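PDB 5EVG: francisella virulence factor from Francisella novicida, which is of unknown molecular function but probably contributes to the virulence of Francisella. Local coordinates for residues 11-16 with 38-43. Numbering follows the deposited sequence.
Sequences LPKYSA and QGNIGQ
L11 and Q43 face each other as an antiparallel hydrogen-bonded pair: L11 N reaches Q43 O at 2.8 Å, almost straight, and Q43 N returns to L11 O at 3.0 Å. Their side chains lie on the same face of the sheet. P12 has no N-H to give, which suits its non-hydrogen-bonded place opposite G42. G42 suits its own place because a CB would press on L11 O and P12 CA; its CA already lies 3.2 Å from L11 O. One step on, K13 N bonds to I41 O at 3.1 Å, approaching from above the carbonyl plane. K13 swings CG away from its own N (chi1 -168°) and runs on extended, crossing N40 at about a right angle; its CD passes 3.8 Å from N40 OD1. A water accepts from N40 ND2 and, weakly, from K13 NZ. In one of its two conformers, the Y14 ring turns its edge to the backbone, CE2 lying 3.5 Å from N40 O in the ring plane. N40 is held in turn by ND2 bonding to T37 O and by packing on Y101 and F103, while the backbones of I41 and G42 hydrogen-bond to A102. This is the end of an antiparallel ladder, where outermost strand 7-12 parts from strand 42-49 in a mixed five-stranded sheet.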
ATOM      1  N   LEU A  11      -6.484  -7.482  -1.638  1.00 38.29           N
ATOM      2  CA  LEU A  11      -6.776  -8.886  -1.359  1.00 44.74           C
ATOM      3  C   LEU A  11      -7.619  -8.977  -0.093  1.00 47.43           C
ATOM      4  O   LEU A  11      -7.063  -8.955   1.019  1.00 44.60           O
ATOM      5  CB  LEU A  11      -5.478  -9.684  -1.186  1.00 45.94           C
ATOM      6  CG  LEU A  11      -4.443  -9.733  -2.308  1.00 51.64           C
ATOM      7  CD1 LEU A  11      -3.189 -10.427  -1.823  1.00 55.89           C
ATOM      8  CD2 LEU A  11      -4.993 -10.436  -3.524  1.00 53.23           C
ATOM      9  N   PRO A  12      -8.947  -9.092  -0.191  1.00 49.93           N
ATOM     10  CA  PRO A  12      -9.771  -9.093   1.024  1.00 49.24           C
ATOM     11  C   PRO A  12      -9.519 -10.349   1.841  1.00 51.03           C
ATOM     12  O   PRO A  12      -9.315 -11.435   1.294  1.00 56.21           O
ATOM     13  CB  PRO A  12     -11.211  -9.055   0.490  1.00 50.12           C
ATOM     14  CG  PRO A  12     -11.091  -8.783  -0.989  1.00 55.62           C
ATOM     15  CD  PRO A  12      -9.760  -9.333  -1.392  1.00 51.82           C
ATOM     16  N   LYS A  13      -9.513 -10.189   3.162  1.00 49.90           N
ATOM     17  CA  LYS A  13      -9.381 -11.331   4.052  1.00 47.70           C
ATOM     18  C   LYS A  13     -10.731 -11.904   4.460  1.00 52.77           C
ATOM     19  O   LYS A  13     -10.797 -13.062   4.876  1.00 58.13           O
ATOM     20  CB  LYS A  13      -8.578 -10.945   5.303  1.00 45.87           C
ATOM     21  CG  LYS A  13      -8.149 -12.138   6.159  1.00 50.62           C
ATOM     22  CD  LYS A  13      -7.331 -11.736   7.388  1.00 48.83           C
ATOM     23  CE  LYS A  13      -6.920 -12.979   8.191  1.00 47.70           C
ATOM     24  NZ  LYS A  13      -6.096 -12.677   9.403  1.00 43.56           N
ATOM     25  N   TYR A  14     -11.806 -11.127   4.340  0.50 52.63           N
ATOM     26  CA  TYR A  14     -13.146 -11.560   4.706  0.50 55.03           C
ATOM     27  C   TYR A  14     -14.106 -11.226   3.575  0.50 56.69           C
ATOM     28  O   TYR A  14     -13.968 -10.189   2.921  0.50 55.51           O
ATOM     29  CB  TYR A  14     -13.609 -10.897   6.009  0.50 54.15           C
ATOM     30  CG  TYR A  14     -12.661 -11.115   7.166  0.50 52.96           C
ATOM     31  CD1 TYR A  14     -12.824 -12.190   8.025  0.50 56.56           C
ATOM     32  CD2 TYR A  14     -11.599 -10.249   7.395  0.50 48.43           C
ATOM     33  CE1 TYR A  14     -11.963 -12.398   9.079  0.50 55.70           C
ATOM     34  CE2 TYR A  14     -10.727 -10.450   8.450  0.50 47.85           C
ATOM     35  CZ  TYR A  14     -10.917 -11.531   9.291  0.50 51.89           C
ATOM     36  OH  TYR A  14     -10.061 -11.750  10.343  0.50 52.31           O
ATOM     37  N   SER A  15     -15.079 -12.110   3.346  1.00 59.46           N
ATOM     38  CA  SER A  15     -16.038 -11.895   2.270  1.00 66.16           C
ATOM     39  C   SER A  15     -17.073 -10.835   2.617  1.00 65.10           C
ATOM     40  O   SER A  15     -17.709 -10.288   1.708  1.00 66.33           O
ATOM     41  CB  SER A  15     -16.736 -13.203   1.906  1.00 75.65           C
ATOM     42  OG  SER A  15     -17.948 -13.341   2.622  1.00 81.60           O
ATOM     43  N   ALA A  16     -17.247 -10.525   3.899  1.00 58.28           N
ATOM     44  CA  ALA A  16     -18.079  -9.393   4.286  1.00 62.59           C
ATOM     45  C   ALA A  16     -17.514  -8.106   3.697  1.00 70.38           C
ATOM     46  O   ALA A  16     -16.345  -7.772   3.920  1.00 77.43           O
ATOM     47  CB  ALA A  16     -18.154  -9.298   5.808  1.00 61.67           C
ATOM     48  N   GLN A  38      -1.882  -8.048  12.931  1.00 39.06           N
ATOM     49  CA  GLN A  38      -3.032  -8.723  13.526  1.00 41.14           C
ATOM     50  C   GLN A  38      -4.281  -7.857  13.433  1.00 41.47           C
ATOM     51  O   GLN A  38      -4.231  -6.645  13.654  1.00 43.09           O
ATOM     52  CB  GLN A  38      -2.771  -9.051  14.992  1.00 46.87           C
ATOM     53  CG  GLN A  38      -1.373  -9.522  15.314  1.00 66.20           C
ATOM     54  CD  GLN A  38      -1.150  -9.639  16.813  1.00 79.32           C
ATOM     55  OE1 GLN A  38      -1.290 -10.716  17.392  1.00 81.73           O
ATOM     56  NE2 GLN A  38      -0.829  -8.516  17.453  1.00 84.08           N
ATOM     57  N   GLY A  39      -5.415  -8.499  13.144  1.00 39.47           N
ATOM     58  CA  GLY A  39      -6.687  -7.816  13.043  1.00 40.93           C
ATOM     59  C   GLY A  39      -6.971  -7.157  11.710  1.00 35.68           C
ATOM     60  O   GLY A  39      -7.982  -6.463  11.581  1.00 36.55           O
ATOM     61  N   ASN A  40      -6.132  -7.371  10.706  1.00 34.50           N
ATOM     62  CA  ASN A  40      -6.327  -6.706   9.426  1.00 38.08           C
ATOM     63  C   ASN A  40      -7.519  -7.306   8.691  1.00 41.07           C
ATOM     64  O   ASN A  40      -7.947  -8.433   8.965  1.00 38.82           O
ATOM     65  CB  ASN A  40      -5.065  -6.819   8.574  1.00 31.51           C
ATOM     66  CG  ASN A  40      -4.929  -8.161   7.900  1.00 32.88           C
ATOM     67  OD1 ASN A  40      -5.555  -8.417   6.867  1.00 38.35           O
ATOM     68  ND2 ASN A  40      -4.074  -9.015   8.452  1.00 32.70           N
ATOM     69  N   ILE A  41      -8.059  -6.536   7.747  1.00 32.44           N
ATOM     70  CA  ILE A  41      -9.191  -6.968   6.935  1.00 37.04           C
ATOM     71  C   ILE A  41      -8.787  -7.225   5.491  1.00 33.44           C
ATOM     72  O   ILE A  41      -9.646  -7.524   4.653  1.00 43.13           O
ATOM     73  CB  ILE A  41     -10.354  -5.966   7.004  1.00 40.62           C
ATOM     74  CG1 ILE A  41      -9.918  -4.604   6.461  1.00 35.94           C
ATOM     75  CG2 ILE A  41     -10.889  -5.872   8.432  1.00 44.35           C
ATOM     76  CD1 ILE A  41     -11.070  -3.616   6.280  1.00 41.58           C
ATOM     77  N   GLY A  42      -7.506  -7.132   5.177  1.00 37.14           N
ATOM     78  CA  GLY A  42      -7.065  -7.352   3.817  1.00 39.56           C
ATOM     79  C   GLY A  42      -5.651  -6.853   3.638  1.00 35.91           C
ATOM     80  O   GLY A  42      -5.096  -6.146   4.485  1.00 31.85           O
ATOM     81  N   GLN A  43      -5.067  -7.255   2.519  1.00 35.12           N
ATOM     82  CA  GLN A  43      -3.742  -6.807   2.127  1.00 35.53           C
ATOM     83  C   GLN A  43      -3.843  -5.968   0.865  1.00 36.62           C
ATOM     84  O   GLN A  43      -4.792  -6.080   0.079  1.00 37.26           O
ATOM     85  CB  GLN A  43      -2.789  -7.988   1.895  1.00 39.44           C
ATOM     86  CG  GLN A  43      -2.517  -8.805   3.130  1.00 56.69           C
ATOM     87  CD  GLN A  43      -1.425  -9.829   2.915  1.00 64.41           C
ATOM     88  OE1 GLN A  43      -0.766  -9.838   1.874  1.00 67.14           O
ATOM     89  NE2 GLN A  43      -1.235 -10.709   3.897  1.00 70.75           N
TER
HETATM   90  O   HOH W   1      -3.698 -12.079   7.343  1.00 42.83           O